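Local coordinates for protein tricorn protease (Thermoplasma acidophilum, PDB 1K32) that is a large serine protease with a beta-propeller and a PDZ domain, which probably cuts peptides released by the proteasome into smaller products, at residues L158-E172 / H205-I219. Numbering follows the deposited sequence.
Sequences LFADGRRVIGRNTFE and HVSSPVIVGHRIYFI
Glu172 OE1 receives the hydroxyl of Ser208 at 2.7 Å from OG, while OE2 takes that of Ser207, its OG 2.8 Å away. Both hydroxyls arrive from well above the carboxylate plane, a bend at chi2 (-70°) having folded the acid back over the two serines. Arg250 forms a salt bridge with OE2, and the backbone N of His251 bonds to OE1. With an alanine here, the guanidinium of Arg250 would probably lose this counter-charge and both serine hydroxyls would be set free to turn. Close by, His205 NE2 donates to Phe171 O (2.7 Å), the acceptor lying in the ring plane; Gly185 N, bonded to ND1, helps fix the ring's rotation. Ser208 N bonds to Thr170 O at 2.9 Å. These bonds join neighbouring blades of the beta-propeller, two four-stranded antiparallel sheets whose facing strands, 158-160 and 207-212, cross at 24°. Between them Leu158 and Ile211 slide past each other in opposite directions, Leu158 CD1 3.6 Å from Ile211 CG1, and from the adjoining strand 163-168 Val165 CG2 meets Ile211 CD1 tip to tip at 3.9 Å. At the hairpin ends, a weak bond runs from His214 NE2 to Asp161 OD1, 3.3 Å long, with ring and carboxylate planes 20° apart.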
loop_
_atom_site.group_PDB
_atom_site.type_symbol
_atom_site.label_atom_id
_atom_site.label_comp_id
_atom_site.label_asym_id
_atom_site.label_seq_id
_atom_site.Cartn_x
_atom_site.Cartn_y
_atom_site.Cartn_z
ATOM N N LEU A 158 -54.669 -24.708 47.877
ATOM C CA LEU A 158 -55.352 -24.299 49.082
ATOM C C LEU A 158 -55.366 -25.501 50.015
ATOM O O LEU A 158 -55.178 -26.639 49.584
ATOM C CB LEU A 158 -56.780 -23.870 48.760
ATOM C CG LEU A 158 -56.937 -22.916 47.573
ATOM C CD1 LEU A 158 -58.420 -22.684 47.307
ATOM C CD2 LEU A 158 -56.218 -21.601 47.861
ATOM N N PHE A 159 -55.582 -25.250 51.297
ATOM C CA PHE A 159 -55.613 -26.330 52.265
ATOM C C PHE A 159 -56.892 -26.230 53.067
ATOM O O PHE A 159 -57.241 -25.166 53.563
ATOM C CB PHE A 159 -54.407 -26.254 53.201
ATOM C CG PHE A 159 -53.087 -26.400 52.505
ATOM C CD1 PHE A 159 -52.591 -25.380 51.706
ATOM C CD2 PHE A 159 -52.338 -27.566 52.648
ATOM C CE1 PHE A 159 -51.362 -25.512 51.055
ATOM C CE2 PHE A 159 -51.115 -27.714 52.005
ATOM C CZ PHE A 159 -50.622 -26.681 51.204
ATOM N N ALA A 160 -57.593 -27.347 53.176
ATOM C CA ALA A 160 -58.836 -27.393 53.918
ATOM C C ALA A 160 -58.898 -28.689 54.707
ATOM O O ALA A 160 -58.704 -29.778 54.161
ATOM C CB ALA A 160 -60.018 -27.306 52.965
ATOM N N ASP A 161 -59.157 -28.566 56.001
ATOM C CA ASP A 161 -59.260 -29.733 56.865
ATOM C C ASP A 161 -58.091 -30.688 56.638
ATOM O O ASP A 161 -58.253 -31.905 56.650
ATOM C CB ASP A 161 -60.584 -30.442 56.593
ATOM C CG ASP A 161 -61.762 -29.492 56.644
ATOM O OD1 ASP A 161 -61.950 -28.848 57.698
ATOM O OD2 ASP A 161 -62.493 -29.381 55.635
ATOM N N GLY A 162 -56.911 -30.120 56.421
ATOM C CA GLY A 162 -55.738 -30.938 56.199
ATOM C C GLY A 162 -55.501 -31.381 54.766
ATOM O O GLY A 162 -54.363 -31.684 54.401
ATOM N N ARG A 163 -56.539 -31.433 53.936
ATOM C CA ARG A 163 -56.309 -31.869 52.563
ATOM C C ARG A 163 -55.997 -30.754 51.579
ATOM O O ARG A 163 -56.512 -29.640 51.688
ATOM C CB ARG A 163 -57.472 -32.725 52.051
ATOM C CG ARG A 163 -58.848 -32.304 52.488
ATOM C CD ARG A 163 -59.873 -33.236 51.874
ATOM N NE ARG A 163 -61.235 -32.776 52.101
ATOM C CZ ARG A 163 -62.285 -33.174 51.391
ATOM N NH1 ARG A 163 -63.488 -32.697 51.678
ATOM N NH2 ARG A 163 -62.134 -34.035 50.389
ATOM N N ARG A 164 -55.135 -31.073 50.619
ATOM C CA ARG A 164 -54.704 -30.122 49.607
ATOM C C ARG A 164 -55.718 -29.960 48.477
ATOM O O ARG A 164 -56.264 -30.941 47.978
ATOM C CB ARG A 164 -53.362 -30.568 49.020
ATOM C CG ARG A 164 -52.302 -30.942 50.072
ATOM C CD ARG A 164 -50.909 -31.029 49.453
ATOM N NE ARG A 164 -50.182 -32.251 49.792
ATOM C CZ ARG A 164 -50.672 -33.473 49.637
ATOM N NH1 ARG A 164 -49.952 -34.535 49.956
ATOM N NH2 ARG A 164 -51.900 -33.632 49.174
ATOM N N VAL A 165 -55.966 -28.710 48.093
ATOM C CA VAL A 165 -56.880 -28.393 46.993
ATOM C C VAL A 165 -55.989 -27.805 45.900
ATOM O O VAL A 165 -55.247 -26.850 46.132
ATOM C CB VAL A 165 -57.950 -27.355 47.394
ATOM C CG1 VAL A 165 -58.930 -27.161 46.234
ATOM C CG2 VAL A 165 -58.701 -27.823 48.629
ATOM N N ILE A 166 -56.055 -28.383 44.710
ATOM C CA ILE A 166 -55.196 -27.925 43.640
ATOM C C ILE A 166 -55.921 -27.322 42.458
ATOM O O ILE A 166 -56.836 -27.912 41.891
ATOM C CB ILE A 166 -54.280 -29.077 43.182
ATOM C CG1 ILE A 166 -53.342 -29.445 44.348
ATOM C CG2 ILE A 166 -53.508 -28.688 41.923
ATOM C CD1 ILE A 166 -52.527 -30.689 44.148
ATOM N N GLY A 167 -55.506 -26.107 42.122
ATOM C CA GLY A 167 -56.074 -25.417 40.988
ATOM C C GLY A 167 -55.088 -25.543 39.841
ATOM O O GLY A 167 -53.909 -25.171 39.971
ATOM N N ARG A 168 -55.561 -26.098 38.732
ATOM C CA ARG A 168 -54.745 -26.276 37.542
ATOM C C ARG A 168 -55.176 -25.271 36.489
ATOM O O ARG A 168 -56.360 -25.182 36.185
ATOM C CB ARG A 168 -54.917 -27.686 36.981
ATOM C CG ARG A 168 -54.214 -28.756 37.787
ATOM C CD ARG A 168 -54.453 -30.133 37.204
ATOM N NE ARG A 168 -53.458 -31.074 37.700
ATOM C CZ ARG A 168 -53.305 -32.325 37.273
ATOM N NH1 ARG A 168 -52.337 -33.072 37.802
ATOM N NH2 ARG A 168 -54.115 -32.837 36.337
ATOM N N ASN A 169 -54.212 -24.525 35.948
ATOM C CA ASN A 169 -54.464 -23.518 34.913
ATOM C C ASN A 169 -55.484 -22.487 35.359
ATOM O O ASN A 169 -56.176 -21.885 34.535
ATOM C CB ASN A 169 -54.970 -24.200 33.639
ATOM C CG ASN A 169 -54.124 -25.382 33.253
ATOM O OD1 ASN A 169 -54.627 -26.485 33.078
ATOM N ND2 ASN A 169 -52.833 -25.159 33.119
ATOM N N THR A 170 -55.551 -22.263 36.663
ATOM C CA THR A 170 -56.526 -21.356 37.242
ATOM C C THR A 170 -56.232 -19.844 37.293
ATOM O O THR A 170 -56.831 -19.116 38.094
ATOM C CB THR A 170 -56.916 -21.870 38.645
ATOM O OG1 THR A 170 -55.741 -22.324 39.332
ATOM C CG2 THR A 170 -57.894 -23.030 38.527
ATOM N N PHE A 171 -55.332 -19.362 36.438
ATOM C CA PHE A 171 -55.056 -17.923 36.388
ATOM C C PHE A 171 -56.131 -17.294 35.484
ATOM O O PHE A 171 -56.827 -18.015 34.775
ATOM C CB PHE A 171 -53.642 -17.664 35.833
ATOM C CG PHE A 171 -53.284 -18.519 34.658
ATOM C CD1 PHE A 171 -53.769 -18.218 33.380
ATOM C CD2 PHE A 171 -52.503 -19.665 34.833
ATOM C CE1 PHE A 171 -53.487 -19.049 32.290
ATOM C CE2 PHE A 171 -52.213 -20.516 33.742
ATOM C CZ PHE A 171 -52.707 -20.206 32.471
ATOM N N GLU A 172 -56.292 -15.974 35.512
ATOM C CA GLU A 172 -57.311 -15.335 34.671
ATOM C C GLU A 172 -56.956 -15.400 33.178
ATOM O O GLU A 172 -55.777 -15.437 32.812
ATOM C CB GLU A 172 -57.504 -13.862 35.067
ATOM C CG GLU A 172 -57.943 -13.613 36.526
ATOM C CD GLU A 172 -59.379 -14.055 36.839
ATOM O OE1 GLU A 172 -59.729 -14.065 38.032
ATOM O OE2 GLU A 172 -60.159 -14.385 35.917
ATOM N N HIS A 205 -63.794 -21.976 31.636
ATOM C CA HIS A 205 -62.588 -21.772 32.432
ATOM C C HIS A 205 -62.834 -21.273 33.858
ATOM O O HIS A 205 -63.532 -20.295 34.069
ATOM C CB HIS A 205 -61.697 -20.775 31.697
ATOM C CG HIS A 205 -60.492 -20.347 32.472
ATOM N ND1 HIS A 205 -59.468 -21.213 32.792
ATOM C CD2 HIS A 205 -60.116 -19.132 32.930
ATOM C CE1 HIS A 205 -58.509 -20.546 33.406
ATOM N NE2 HIS A 205 -58.876 -19.282 33.502
ATOM N N VAL A 206 -62.232 -21.941 34.833
ATOM C CA VAL A 206 -62.379 -21.537 36.219
ATOM C C VAL A 206 -61.096 -20.846 36.636
ATOM O O VAL A 206 -60.008 -21.367 36.403
ATOM C CB VAL A 206 -62.623 -22.760 37.123
ATOM C CG1 VAL A 206 -62.574 -22.355 38.588
ATOM C CG2 VAL A 206 -63.967 -23.383 36.780
ATOM N N SER A 207 -61.229 -19.682 37.260
ATOM C CA SER A 207 -60.073 -18.917 37.685
ATOM C C SER A 207 -60.179 -18.409 39.121
ATOM O O SER A 207 -61.266 -18.343 39.698
ATOM C CB SER A 207 -59.891 -17.724 36.752
ATOM O OG SER A 207 -61.011 -16.867 36.834
ATOM N N SER A 208 -59.033 -18.067 39.692
ATOM C CA SER A 208 -58.961 -17.508 41.044
ATOM C C SER A 208 -59.783 -18.184 42.130
ATOM O O SER A 208 -60.644 -17.557 42.755
ATOM C CB SER A 208 -59.332 -16.029 40.998
ATOM O OG SER A 208 -58.480 -15.358 40.094
ATOM N N PRO A 209 -59.519 -19.470 42.385
ATOM C CA PRO A 209 -60.284 -20.150 43.426
ATOM C C PRO A 209 -59.870 -19.721 44.841
ATOM O O PRO A 209 -58.707 -19.440 45.103
ATOM C CB PRO A 209 -59.994 -21.619 43.150
ATOM C CG PRO A 209 -58.539 -21.562 42.650
ATOM C CD PRO A 209 -58.608 -20.399 41.689
ATOM N N VAL A 210 -60.849 -19.635 45.734
ATOM C CA VAL A 210 -60.608 -19.292 47.134
ATOM C C VAL A 210 -61.554 -20.115 47.990
ATOM O O VAL A 210 -62.580 -20.603 47.506
ATOM C CB VAL A 210 -60.871 -17.801 47.451
ATOM C CG1 VAL A 210 -59.816 -16.932 46.788
ATOM C CG2 VAL A 210 -62.299 -17.418 47.021
ATOM N N ILE A 211 -61.207 -20.259 49.263
ATOM C CA ILE A 211 -62.021 -21.023 50.195
ATOM C C ILE A 211 -62.510 -20.172 51.363
ATOM O O ILE A 211 -61.743 -19.459 52.006
ATOM C CB ILE A 211 -61.241 -22.234 50.756
ATOM C CG1 ILE A 211 -61.089 -23.291 49.659
ATOM C CG2 ILE A 211 -61.969 -22.824 51.973
ATOM C CD1 ILE A 211 -60.216 -24.468 50.047
ATOM N N VAL A 212 -63.812 -20.236 51.603
ATOM C CA VAL A 212 -64.430 -19.517 52.709
ATOM C C VAL A 212 -65.342 -20.538 53.366
ATOM O O VAL A 212 -66.249 -21.076 52.727
ATOM C CB VAL A 212 -65.249 -18.310 52.220
ATOM C CG1 VAL A 212 -65.889 -17.602 53.411
ATOM C CG2 VAL A 212 -64.339 -17.339 51.472
ATOM N N GLY A 213 -65.083 -20.819 54.637
ATOM C CA GLY A 213 -65.873 -21.816 55.333
ATOM C C GLY A 213 -65.542 -23.142 54.679
ATOM O O GLY A 213 -64.383 -23.570 54.687
ATOM N N HIS A 214 -66.542 -23.800 54.107
ATOM C CA HIS A 214 -66.294 -25.063 53.430
ATOM C C HIS A 214 -66.817 -25.011 52.004
ATOM O O HIS A 214 -67.422 -25.964 51.501
ATOM C CB HIS A 214 -66.914 -26.224 54.206
ATOM C CG HIS A 214 -66.161 -26.572 55.447
ATOM N ND1 HIS A 214 -66.094 -25.729 56.534
ATOM C CD2 HIS A 214 -65.384 -27.638 55.750
ATOM C CE1 HIS A 214 -65.304 -26.258 57.453
ATOM N NE2 HIS A 214 -64.861 -27.417 57.000
ATOM N N ARG A 215 -66.578 -23.870 51.366
ATOM C CA ARG A 215 -66.980 -23.654 49.984
ATOM C C ARG A 215 -65.826 -23.070 49.195
ATOM O O ARG A 215 -65.066 -22.246 49.700
ATOM C CB ARG A 215 -68.174 -22.705 49.895
ATOM C CG ARG A 215 -69.460 -23.282 50.445
ATOM C CD ARG A 215 -70.651 -22.827 49.618
ATOM N NE ARG A 215 -71.501 -23.969 49.310
ATOM C CZ ARG A 215 -72.008 -24.233 48.114
ATOM N NH1 ARG A 215 -72.762 -25.303 47.952
ATOM N NH2 ARG A 215 -71.768 -23.438 47.082
ATOM N N ILE A 216 -65.690 -23.510 47.956
ATOM C CA ILE A 216 -64.637 -23.003 47.100
ATOM C C ILE A 216 -65.279 -21.948 46.219
ATOM O O ILE A 216 -66.224 -22.239 45.491
ATOM C CB ILE A 216 -64.048 -24.108 46.179
ATOM C CG1 ILE A 216 -63.566 -25.295 47.009
ATOM C CG2 ILE A 216 -62.885 -23.539 45.359
ATOM C CD1 ILE A 216 -63.166 -26.503 46.173
ATOM N N TYR A 217 -64.797 -20.719 46.307
ATOM C CA TYR A 217 -65.320 -19.660 45.461
ATOM C C TYR A 217 -64.351 -19.434 44.307
ATOM O O TYR A 217 -63.125 -19.573 44.459
ATOM C CB TYR A 217 -65.521 -18.375 46.260
ATOM C CG TYR A 217 -66.645 -18.478 47.265
ATOM C CD1 TYR A 217 -66.489 -19.204 48.450
ATOM C CD2 TYR A 217 -67.874 -17.871 47.018
ATOM C CE1 TYR A 217 -67.531 -19.319 49.360
ATOM C CE2 TYR A 217 -68.920 -17.979 47.912
ATOM C CZ TYR A 217 -68.749 -18.702 49.082
ATOM O OH TYR A 217 -69.803 -18.805 49.961
ATOM N N PHE A 218 -64.902 -19.102 43.143
ATOM C CA PHE A 218 -64.088 -18.894 41.958
ATOM C C PHE A 218 -64.837 -18.105 40.902
ATOM O O PHE A 218 -66.018 -17.765 41.068
ATOM C CB PHE A 218 -63.653 -20.249 41.380
ATOM C CG PHE A 218 -64.798 -21.176 41.076
ATOM C CD1 PHE A 218 -65.523 -21.050 39.897
ATOM C CD2 PHE A 218 -65.167 -22.165 41.988
ATOM C CE1 PHE A 218 -66.610 -21.902 39.630
ATOM C CE2 PHE A 218 -66.242 -23.018 41.733
ATOM C CZ PHE A 218 -66.969 -22.884 40.548
ATOM N N ILE A 219 -64.156 -17.843 39.796
ATOM C CA ILE A 219 -64.751 -17.083 38.717
ATOM C C ILE A 219 -64.846 -17.860 37.412
ATOM O O ILE A 219 -63.926 -18.605 37.050
ATOM C CB ILE A 219 -63.939 -15.792 38.457
ATOM C CG1 ILE A 219 -64.000 -14.880 39.686
ATOM C CG2 ILE A 219 -64.465 -15.081 37.200
ATOM C CD1 ILE A 219 -63.061 -13.693 39.613
#